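Long-range contacts in phosphoribosylglycinamide synthetase (Anaerococcus prevotii, PDB 4DIM), which probably binds ATP and acts as a ligase of the ATP-grasp superfamily: residues Met211-Glu216 / Val226-Pro231; Asn321-Ala326 / Asp385-Lys390. One frame throughout, in Å; residues are numbered along the deposited sequence.

How the interactions relate
Following the chain from its N terminus, 211-216 comes first, and after a tight turn 226-231 folds back beside it: interaction 1 closes this short hairpin. Interaction 2 opens later, in 321-326, and closes a much longer excursion when helix 384-395 returns to that strand. The two loops follow one another in series, neither nesting nor crossing, yet they meet in one antiparallel sheet. Strands 223-230 and 323-329 are neighbours there, with probable hydrogen bonds from A326 N to H228 O and from V230 N to G324 O. L325 touches E216 and Y229 of interaction 1, so the helix of interaction 2 packs on the same side of the sheet, over L325.

Interaction 1 of 2, residues Met211-Glu216 / Val226-Pro231; sequences MPHGDE and VGHYVP
H228 lies across from D215 in the antiparallel pairing, and its imidazole leans over to the other strand. Its CB and CG pass alongside G214 O, and ND1 then donates to that carbonyl at 3.2 Å. The same ND1 makes a weak bond to D215 OD1, which meets the ring at its edge, with carboxylate and ring planes 89° apart; CE1 is 3.2 Å from that OD1. H213 ND1 also reaches OD1, again weakly, so one acidic oxygen serves two imidazoles. A phenylalanine in place of H228 would probably strip G214 O of its side-chain donor and leave the D215 carboxylate freer to turn. G214 O also accepts from Y229 N, on the opposite face of the carbonyl plane from ND1.

The two strands form a hairpin within the ATP-grasp family region, and a classic beta bulge interrupts its pairing where V226 and G227 both face E216. E216 O takes V226 N at 2.9 Å and, from the same face of its plane, G227 N at 3.2 Å.

Beyond the bulge, Y229 lays its ring on G214: with CG set between backbone N and carbonyl carbon (chi1 60°), the ring brings one face over G214 CA, a CH-pi contact 3.6 Å from the centroid. Glycine suits this place, since a CB would run into the ring. The E216 side chain crosses that of Y229 at about a right angle, OE2 passing CD1 at 3.9 Å, while R327 holds the carboxylate in a salt bridge. Farther along, selenomethionine M211 bends its CE to within 3.6 Å of V230 CG1.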
loop_
_atom_site.group_PDB
_atom_site.type_symbol
_atom_site.label_atom_id
_atom_site.label_comp_id
_atom_site.label_asym_id
_atom_site.label_seq_id
_atom_site.Cartn_x
_atom_site.Cartn_y
_atom_site.Cartn_z
HETATM N N MSE A 211 2.670 7.013 -10.541
HETATM C CA MSE A 211 2.681 8.242 -9.776
HETATM C C MSE A 211 3.592 8.122 -8.546
HETATM O O MSE A 211 3.134 7.675 -7.498
HETATM C CB MSE A 211 1.257 8.603 -9.330
HETATM C CG MSE A 211 1.161 10.028 -8.728
HETATM SE SE MSE A 211 -0.494 10.259 -7.759
HETATM C CE MSE A 211 0.020 9.323 -6.301
ATOM N N PRO A 212 4.828 8.652 -8.616
ATOM C CA PRO A 212 5.685 8.675 -7.418
ATOM C C PRO A 212 5.076 9.504 -6.291
ATOM O O PRO A 212 4.286 10.400 -6.536
ATOM C CB PRO A 212 6.998 9.296 -7.934
ATOM C CG PRO A 212 6.989 9.008 -9.390
ATOM C CD PRO A 212 5.571 9.090 -9.816
ATOM N N HIS A 213 5.386 9.149 -5.049
ATOM C CA HIS A 213 4.861 9.900 -3.909
ATOM C C HIS A 213 5.784 9.823 -2.701
ATOM O O HIS A 213 6.597 8.896 -2.538
ATOM C CB HIS A 213 3.425 9.477 -3.516
ATOM C CG HIS A 213 3.237 8.017 -3.300
ATOM N ND1 HIS A 213 3.605 7.410 -2.107
ATOM C CD2 HIS A 213 2.675 7.090 -4.115
ATOM C CE1 HIS A 213 3.333 6.130 -2.264
ATOM N NE2 HIS A 213 2.743 5.896 -3.452
ATOM N N GLY A 214 5.691 10.863 -1.899
ATOM C CA GLY A 214 6.503 10.999 -0.708
ATOM C C GLY A 214 5.895 10.235 0.432
ATOM O O GLY A 214 4.677 10.070 0.481
ATOM N N ASP A 215 6.751 9.729 1.320
ATOM C CA ASP A 215 6.348 8.901 2.452
ATOM C C ASP A 215 6.836 9.509 3.769
ATOM O O ASP A 215 8.019 9.422 4.079
ATOM C CB ASP A 215 6.927 7.473 2.270
ATOM C CG ASP A 215 6.372 6.623 1.101
ATOM O OD1 ASP A 215 5.386 7.065 0.431
ATOM O OD2 ASP A 215 6.892 5.494 0.887
ATOM N N GLU A 216 5.923 10.154 4.536
ATOM C CA GLU A 216 6.250 10.699 5.875
ATOM C C GLU A 216 6.091 9.585 6.913
ATOM O O GLU A 216 5.188 8.751 6.816
ATOM C CB GLU A 216 5.404 11.903 6.229
ATOM C CG GLU A 216 5.732 13.110 5.384
ATOM C CD GLU A 216 4.787 14.279 5.558
ATOM O OE1 GLU A 216 3.714 14.085 6.176
ATOM O OE2 GLU A 216 5.116 15.394 5.084
ATOM N N VAL A 226 2.930 7.751 8.421
ATOM C CA VAL A 226 1.991 8.755 8.977
ATOM C C VAL A 226 1.629 9.876 7.988
ATOM O O VAL A 226 0.828 10.751 8.323
ATOM C CB VAL A 226 2.531 9.354 10.279
ATOM C CG1 VAL A 226 2.812 8.264 11.290
ATOM C CG2 VAL A 226 3.775 10.186 10.020
ATOM N N GLY A 227 2.172 9.838 6.787
ATOM C CA GLY A 227 1.823 10.839 5.795
ATOM C C GLY A 227 2.290 10.494 4.398
ATOM O O GLY A 227 3.250 9.733 4.203
ATOM N N HIS A 228 1.575 11.055 3.425
ATOM C CA HIS A 228 1.881 10.889 2.019
ATOM C C HIS A 228 1.676 12.213 1.334
ATOM O O HIS A 228 0.926 13.059 1.831
ATOM C CB HIS A 228 1.032 9.777 1.369
ATOM C CG HIS A 228 1.412 8.414 1.843
ATOM N ND1 HIS A 228 2.587 7.811 1.441
ATOM C CD2 HIS A 228 0.793 7.603 2.715
ATOM C CE1 HIS A 228 2.631 6.656 2.053
ATOM N NE2 HIS A 228 1.582 6.497 2.847
ATOM N N TYR A 229 2.375 12.413 0.213
ATOM C CA TYR A 229 2.207 13.636 -0.530
ATOM C C TYR A 229 2.611 13.482 -1.953
ATOM O O TYR A 229 3.391 12.632 -2.309
ATOM C CB TYR A 229 2.994 14.802 0.106
ATOM C CG TYR A 229 4.487 14.588 0.203
ATOM C CD1 TYR A 229 5.062 14.082 1.368
ATOM C CD2 TYR A 229 5.340 14.977 -0.834
ATOM C CE1 TYR A 229 6.442 13.905 1.475
ATOM C CE2 TYR A 229 6.717 14.823 -0.734
ATOM C CZ TYR A 229 7.270 14.304 0.433
ATOM O OH TYR A 229 8.611 14.040 0.528
ATOM N N VAL A 230 2.096 14.382 -2.752
ATOM C CA VAL A 230 2.427 14.539 -4.159
ATOM C C VAL A 230 2.582 16.024 -4.361
ATOM O O VAL A 230 1.911 16.810 -3.689
ATOM C CB VAL A 230 1.434 13.904 -5.162
ATOM C CG1 VAL A 230 1.537 12.386 -5.149
ATOM C CG2 VAL A 230 0.000 14.366 -4.925
ATOM N N PRO A 231 3.533 16.449 -5.193
ATOM C CA PRO A 231 4.482 15.651 -5.971
ATOM C C PRO A 231 5.732 15.385 -5.156
ATOM O O PRO A 231 6.039 16.086 -4.181
ATOM C CB PRO A 231 4.752 16.557 -7.168
ATOM C CG PRO A 231 4.771 17.933 -6.552
ATOM C CD PRO A 231 3.771 17.894 -5.404
#

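Interaction 2 of 2, residues Asn321-Ala326 / Asp385-Lys390; sequences NKAGLA and DKCKDK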
loop_
_atom_site.group_PDB
_atom_site.type_symbol
_atom_site.label_atom_id
_atom_site.label_comp_id
_atom_site.label_asym_id
_atom_site.label_seq_id
_atom_site.Cartn_x
_atom_site.Cartn_y
_atom_site.Cartn_z
ATOM N N ASN A 321 -1.444 18.980 -12.680
ATOM C CA ASN A 321 -1.233 18.100 -11.514
ATOM C C ASN A 321 -1.198 18.927 -10.247
ATOM O O ASN A 321 -0.173 19.546 -9.947
ATOM C CB ASN A 321 0.067 17.242 -11.609
ATOM C CG ASN A 321 0.197 16.350 -12.825
ATOM O OD1 ASN A 321 1.244 16.339 -13.498
ATOM N ND2 ASN A 321 -0.797 15.490 -13.061
ATOM N N LYS A 322 -2.282 18.880 -9.462
ATOM C CA LYS A 322 -2.358 19.604 -8.191
ATOM C C LYS A 322 -1.537 18.868 -7.110
ATOM O O LYS A 322 -1.351 17.647 -7.178
ATOM C CB LYS A 322 -3.833 19.755 -7.732
ATOM C CG LYS A 322 -4.073 20.919 -6.776
ATOM C CD LYS A 322 -5.289 21.775 -7.121
ATOM C CE LYS A 322 -5.271 23.092 -6.370
ATOM N NZ LYS A 322 -6.301 24.046 -6.864
ATOM N N ALA A 323 -0.969 19.634 -6.172
ATOM C CA ALA A 323 -0.266 19.066 -5.038
ATOM C C ALA A 323 -1.321 18.601 -4.002
ATOM O O ALA A 323 -2.426 19.146 -3.945
ATOM C CB ALA A 323 0.694 20.075 -4.440
ATOM N N GLY A 324 -0.990 17.506 -3.312
ATOM C CA GLY A 324 -1.773 16.898 -2.247
ATOM C C GLY A 324 -0.887 16.444 -1.090
ATOM O O GLY A 324 0.303 16.115 -1.280
ATOM N N LEU A 325 -1.450 16.529 0.136
ATOM C CA LEU A 325 -0.783 16.164 1.396
ATOM C C LEU A 325 -1.806 15.486 2.281
ATOM O O LEU A 325 -2.873 16.042 2.516
ATOM C CB LEU A 325 -0.178 17.409 2.103
ATOM C CG LEU A 325 0.435 17.222 3.520
ATOM C CD1 LEU A 325 1.576 16.234 3.513
ATOM C CD2 LEU A 325 0.917 18.505 4.084
ATOM N N ALA A 326 -1.487 14.305 2.766
ATOM C CA ALA A 326 -2.351 13.521 3.653
ATOM C C ALA A 326 -1.569 13.164 4.855
ATOM O O ALA A 326 -0.463 12.650 4.708
ATOM C CB ALA A 326 -2.850 12.258 2.970
ATOM N N ASP A 385 4.429 23.240 -0.530
ATOM C CA ASP A 385 4.725 24.209 0.567
ATOM C C ASP A 385 3.429 24.898 1.054
ATOM O O ASP A 385 3.208 25.019 2.267
ATOM C CB ASP A 385 5.757 25.250 0.153
ATOM C CG ASP A 385 7.078 24.629 -0.269
ATOM O OD1 ASP A 385 7.066 23.754 -1.190
ATOM O OD2 ASP A 385 8.126 25.009 0.307
ATOM N N LYS A 386 2.526 25.242 0.106
ATOM C CA LYS A 386 1.213 25.820 0.444
ATOM C C LYS A 386 0.331 24.763 1.153
ATOM O O LYS A 386 -0.378 25.119 2.092
ATOM C CB LYS A 386 0.509 26.377 -0.802
ATOM C CG LYS A 386 1.205 27.541 -1.496
ATOM C CD LYS A 386 0.718 27.744 -2.938
ATOM C CE LYS A 386 1.313 29.012 -3.535
ATOM N NZ LYS A 386 0.884 29.274 -4.942
ATOM N N CYS A 387 0.440 23.469 0.758
ATOM C CA CYS A 387 -0.240 22.345 1.417
ATOM C C CYS A 387 0.180 22.251 2.859
ATOM O O CYS A 387 -0.669 22.135 3.733
ATOM C CB CYS A 387 0.061 21.018 0.714
ATOM S SG CYS A 387 -0.809 20.761 -0.844
ATOM N N LYS A 388 1.505 22.163 3.090
ATOM C CA LYS A 388 2.091 22.039 4.433
ATOM C C LYS A 388 1.684 23.196 5.352
ATOM O O LYS A 388 1.365 22.951 6.517
ATOM C CB LYS A 388 3.613 21.982 4.367
ATOM C CG LYS A 388 4.179 20.690 3.801
ATOM C CD LYS A 388 5.647 20.935 3.454
ATOM C CE LYS A 388 6.462 19.734 3.029
ATOM N NZ LYS A 388 7.604 20.136 2.153
ATOM N N ASP A 389 1.705 24.440 4.844
ATOM C CA ASP A 389 1.310 25.627 5.624
ATOM C C ASP A 389 -0.165 25.542 5.949
ATOM O O ASP A 389 -0.534 25.734 7.097
ATOM C CB ASP A 389 1.625 26.929 4.877
ATOM C CG ASP A 389 3.109 27.217 4.693
ATOM O OD1 ASP A 389 3.938 26.576 5.392
ATOM O OD2 ASP A 389 3.448 28.089 3.851
ATOM N N LYS A 390 -0.994 25.142 4.972
ATOM C CA LYS A 390 -2.429 24.937 5.174
ATOM C C LYS A 390 -2.658 23.848 6.248
ATOM O O LYS A 390 -3.488 24.021 7.132
ATOM C CB LYS A 390 -3.115 24.556 3.825
ATOM C CG LYS A 390 -4.625 24.503 3.848
ATOM C CD LYS A 390 -5.270 25.043 2.554
ATOM C CE LYS A 390 -5.558 26.534 2.634
ATOM N NZ LYS A 390 -5.957 27.130 1.321
#
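C387 is the first residue of 385-390 to touch strand 323-326, and its side chain points toward the strand. With SG beside the backbone N (chi1 -75°), the sulfur comes to 4.0 Å from A323 CB and 3.9 Å from A323 O. Its CB meets L325 CB at 3.9 Å, so this one short side chain spans both strand residues that turn toward the helix. Cysteine suits the spot: it fills the groove between A323 and L325 without holding the helix off. The methyl of A323 is small enough to let the sulfur come close to the strand. G324, between them, puts nothing on the helix side, and a CB there would point away from the helix.

K388 comes next, at the margin. L325 reaches it with CG anti to the backbone N (chi1 174°), which extends the leucine toward the helix and lays CD2 against K388 CA at 3.7 Å; K388 CG lies alongside at 3.9 Å. The lysine contributes its aliphatic stem, while the chain beyond runs extended and carries the amine away from the strand. Such a residue suits a border between packed and solvent-facing sides.

One turn on from K386, K390 N bonds to K386 O at 2.9 Å, keeping the helix regular past the contact. The interface itself rests on van der Waals packing among A323, L325, C387 and K388. V379 of strand 375-381, the next strand over, touches both L325 and C387 and broadens the apolar patch.

The axes of strand 323-326 and helix 385-390 approach to 7.9 Å, with their directions 35° apart. This is helix-on-sheet packing of an alpha+beta layered domain, in which helix 384-395, directly after strand 375-381, lies over one face of the large antiparallel sheet.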